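Local coordinates for protein transcriptional regulator (Streptococcus thermophilus LMD-9, PDB 5JUF) that probably activates transcription of competence genes in response to a signalling peptide, as a quorum sensor of the RNPP family, at residues R190-E195 and F226-D231. Numbering follows the deposited sequence.
Sequences RVLNQE and FLTVVD. With SO4 (sulfate ion), chain D.
Leu-192 makes the whole apolar contact from its side, its two methyls reaching the first turn of helix 226-240 at Thr-228 and Val-229. CD1 lies 3.8 Å from CG2 of Thr-228, while CD2 rests on the helix backbone, 3.8 Å from CA of Val-229, and also meets CG2 of that valine. In Thr-228 the hydroxyl OG1 sits beside the backbone N (chi1 -54°), which leaves CG2 anti to that N and turned to the leucine. The leucine and valine side chains run at about a right angle, and no hydrogen bond joins the two segments. Leu-192 also touches Leu-210 of helix 200-219, the helix that intervenes in sequence.

Polar bonds gather round the carbonyl of Arg-190. Its O takes Asn-193 N on one face of its plane and the side-chain NE2 of Gln-194 on the other, the latter at 2.8 Å and practically straight (179°). Lys-232, one residue beyond 226-231, donates through NZ to the carbonyls of Leu-192 and Gln-194, linking residues 192-194 to helix 226-240.

Arg-190 extends to a sulfate, probably from the crystallisation liquor: NH2 donates to O4 at 3.0 Å at the guanidinium edge, NE only weakly, and Lys-189 NZ is also hydrogen-bonded to the sulfate.

Helices 181-192 and 226-240 run in roughly the same direction here; such side-by-side stacking of every second helix is typical of all-helical tetratricopeptide-type domains, as in RNPP regulators.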
ATOM      1  N   ARG A 190       6.218 -11.148  -6.607  1.00 31.72           N
ATOM      2  CA  ARG A 190       4.968 -10.752  -7.240  1.00 30.20           C
ATOM      3  C   ARG A 190       4.929  -9.246  -7.479  1.00 27.89           C
ATOM      4  O   ARG A 190       4.450  -8.796  -8.524  1.00 31.64           O
ATOM      5  CB  ARG A 190       3.788 -11.241  -6.407  1.00 25.57           C
ATOM      6  CG  ARG A 190       3.626 -12.770  -6.544  1.00 31.16           C
ATOM      7  CD  ARG A 190       2.638 -13.339  -5.538  1.00 30.24           C
ATOM      8  NE  ARG A 190       2.748 -14.791  -5.505  1.00 33.04           N
ATOM      9  CZ  ARG A 190       1.987 -15.583  -4.763  1.00 37.98           C
ATOM     10  NH1 ARG A 190       1.044 -15.060  -3.991  1.00 35.06           N
ATOM     11  NH2 ARG A 190       2.173 -16.900  -4.795  1.00 33.33           N
ATOM     12  N   VAL A 191       5.471  -8.455  -6.554  1.00 27.68           N
ATOM     13  CA  VAL A 191       5.516  -7.011  -6.777  1.00 27.54           C
ATOM     14  C   VAL A 191       6.349  -6.684  -8.014  1.00 33.08           C
ATOM     15  O   VAL A 191       5.984  -5.813  -8.820  1.00 30.43           O
ATOM     16  CB  VAL A 191       6.040  -6.286  -5.523  1.00 25.03           C
ATOM     17  CG1 VAL A 191       6.412  -4.828  -5.864  1.00 25.55           C
ATOM     18  CG2 VAL A 191       4.988  -6.321  -4.390  1.00 19.82           C
ATOM     19  N   LEU A 192       7.463  -7.394  -8.198  1.00 31.39           N
ATOM     20  CA  LEU A 192       8.322  -7.168  -9.359  1.00 32.22           C
ATOM     21  C   LEU A 192       7.653  -7.560 -10.669  1.00 34.97           C
ATOM     22  O   LEU A 192       8.087  -7.102 -11.733  1.00 35.01           O
ATOM     23  CB  LEU A 192       9.630  -7.945  -9.194  1.00 35.48           C
ATOM     24  CG  LEU A 192      10.581  -7.427  -8.112  1.00 34.65           C
ATOM     25  CD1 LEU A 192      11.723  -8.416  -7.882  1.00 32.31           C
ATOM     26  CD2 LEU A 192      11.126  -6.045  -8.531  1.00 37.41           C
ATOM     27  N   ASN A 193       6.619  -8.399 -10.617  1.00 36.56           N
ATOM     28  CA  ASN A 193       5.911  -8.868 -11.795  1.00 35.82           C
ATOM     29  C   ASN A 193       4.700  -8.010 -12.156  1.00 32.45           C
ATOM     30  O   ASN A 193       4.046  -8.297 -13.158  1.00 38.43           O
ATOM     31  CB  ASN A 193       5.442 -10.322 -11.590  1.00 43.88           C
ATOM     32  CG  ASN A 193       6.590 -11.318 -11.514  1.00 57.09           C
ATOM     33  OD1 ASN A 193       7.669 -11.094 -12.060  1.00 61.14           O
ATOM     34  ND2 ASN A 193       6.349 -12.438 -10.843  1.00 65.83           N
ATOM     35  N   GLN A 194       4.346  -7.009 -11.347  1.00 30.41           N
ATOM     36  CA  GLN A 194       3.239  -6.127 -11.704  1.00 32.73           C
ATOM     37  C   GLN A 194       3.564  -5.339 -12.970  1.00 36.25           C
ATOM     38  O   GLN A 194       4.711  -4.921 -13.195  1.00 32.36           O
ATOM     39  CB  GLN A 194       2.922  -5.167 -10.555  1.00 34.40           C
ATOM     40  CG  GLN A 194       2.480  -5.860  -9.260  1.00 32.52           C
ATOM     41  CD  GLN A 194       1.421  -6.913  -9.508  1.00 30.84           C
ATOM     42  OE1 GLN A 194       0.279  -6.596  -9.853  1.00 27.43           O
ATOM     43  NE2 GLN A 194       1.797  -8.180  -9.353  1.00 30.85           N
ATOM     44  N   GLU A 195       2.563  -5.126 -13.815  1.00 33.32           N
ATOM     45  CA  GLU A 195       2.866  -4.345 -15.006  1.00 44.84           C
ATOM     46  C   GLU A 195       2.754  -2.855 -14.708  1.00 40.72           C
ATOM     47  O   GLU A 195       2.011  -2.425 -13.821  1.00 41.47           O
ATOM     48  CB  GLU A 195       1.979  -4.718 -16.193  1.00 53.85           C
ATOM     49  CG  GLU A 195       0.567  -5.061 -15.871  1.00 64.98           C
ATOM     50  CD  GLU A 195      -0.142  -5.663 -17.072  1.00 82.14           C
ATOM     51  OE1 GLU A 195      -1.173  -5.105 -17.500  1.00 89.09           O
ATOM     52  OE2 GLU A 195       0.346  -6.689 -17.597  1.00 86.38           O
ATOM     53  N   PHE A 226      18.212  -7.789  -6.519  1.00 40.49           N
ATOM     54  CA  PHE A 226      18.298  -6.369  -6.169  1.00 41.56           C
ATOM     55  C   PHE A 226      18.358  -5.498  -7.417  1.00 40.91           C
ATOM     56  O   PHE A 226      17.733  -4.434  -7.469  1.00 35.93           O
ATOM     57  CB  PHE A 226      19.515  -6.098  -5.279  1.00 40.53           C
ATOM     58  CG  PHE A 226      19.521  -4.724  -4.649  1.00 37.02           C
ATOM     59  CD1 PHE A 226      20.093  -3.637  -5.305  1.00 31.92           C
ATOM     60  CD2 PHE A 226      18.954  -4.521  -3.395  1.00 31.25           C
ATOM     61  CE1 PHE A 226      20.090  -2.378  -4.724  1.00 34.99           C
ATOM     62  CE2 PHE A 226      18.952  -3.263  -2.806  1.00 31.84           C
ATOM     63  CZ  PHE A 226      19.521  -2.188  -3.474  1.00 35.98           C
ATOM     64  N   LEU A 227      19.115  -5.931  -8.428  1.00 41.23           N
ATOM     65  CA  LEU A 227      19.167  -5.175  -9.673  1.00 45.47           C
ATOM     66  C   LEU A 227      17.830  -5.195 -10.395  1.00 37.13           C
ATOM     67  O   LEU A 227      17.508  -4.255 -11.127  1.00 40.71           O
ATOM     68  CB  LEU A 227      20.274  -5.724 -10.567  1.00 42.82           C
ATOM     69  CG  LEU A 227      21.671  -5.473  -9.994  1.00 46.50           C
ATOM     70  CD1 LEU A 227      22.744  -5.887 -10.987  1.00 51.95           C
ATOM     71  CD2 LEU A 227      21.817  -4.007  -9.591  1.00 43.17           C
ATOM     72  N   THR A 228      17.040  -6.251 -10.193  1.00 40.30           N
ATOM     73  CA  THR A 228      15.674  -6.283 -10.711  1.00 41.85           C
ATOM     74  C   THR A 228      14.812  -5.209 -10.066  1.00 35.18           C
ATOM     75  O   THR A 228      14.018  -4.551 -10.746  1.00 34.43           O
ATOM     76  CB  THR A 228      15.065  -7.666 -10.478  1.00 39.63           C
ATOM     77  OG1 THR A 228      15.936  -8.653 -11.029  1.00 47.60           O
ATOM     78  CG2 THR A 228      13.686  -7.777 -11.125  1.00 37.65           C
ATOM     79  N   VAL A 229      14.947  -5.030  -8.750  1.00 30.55           N
ATOM     80  CA  VAL A 229      14.246  -3.959  -8.050  1.00 31.21           C
ATOM     81  C   VAL A 229      14.669  -2.599  -8.600  1.00 33.74           C
ATOM     82  O   VAL A 229      13.832  -1.741  -8.903  1.00 28.53           O
ATOM     83  CB  VAL A 229      14.513  -4.065  -6.536  1.00 31.75           C
ATOM     84  CG1 VAL A 229      13.874  -2.910  -5.784  1.00 27.31           C
ATOM     85  CG2 VAL A 229      14.025  -5.421  -6.004  1.00 34.71           C
ATOM     86  N   VAL A 230      15.982  -2.384  -8.734  1.00 32.35           N
ATOM     87  CA  VAL A 230      16.488  -1.119  -9.268  1.00 36.13           C
ATOM     88  C   VAL A 230      15.917  -0.850 -10.660  1.00 33.43           C
ATOM     89  O   VAL A 230      15.432   0.253 -10.948  1.00 31.89           O
ATOM     90  CB  VAL A 230      18.027  -1.126  -9.288  1.00 34.02           C
ATOM     91  CG1 VAL A 230      18.557   0.060 -10.106  1.00 33.82           C
ATOM     92  CG2 VAL A 230      18.573  -1.100  -7.862  1.00 32.71           C
ATOM     93  N   ASP A 231      15.985  -1.848 -11.549  1.00 29.79           N
ATOM     94  CA  ASP A 231      15.497  -1.670 -12.916  1.00 36.15           C
ATOM     95  C   ASP A 231      14.002  -1.377 -12.950  1.00 36.76           C
ATOM     96  O   ASP A 231      13.547  -0.537 -13.739  1.00 30.76           O
ATOM     97  CB  ASP A 231      15.808  -2.907 -13.760  1.00 35.18           C
ATOM     98  CG  ASP A 231      17.277  -3.023 -14.099  1.00 52.71           C
ATOM     99  OD1 ASP A 231      17.987  -1.990 -14.061  1.00 50.61           O
ATOM    100  OD2 ASP A 231      17.717  -4.151 -14.413  1.00 60.96           O
TER
HETATM  101  S   SO4 D 403       4.373 -17.238  -8.150  1.00 79.14           S
HETATM  102  O1  SO4 D 403       5.390 -18.051  -8.814  1.00 79.48           O
HETATM  103  O2  SO4 D 403       4.666 -15.821  -8.349  1.00 76.14           O
HETATM  104  O3  SO4 D 403       3.062 -17.554  -8.714  1.00 80.09           O
HETATM  105  O4  SO4 D 403       4.370 -17.549  -6.721  1.00 84.17           O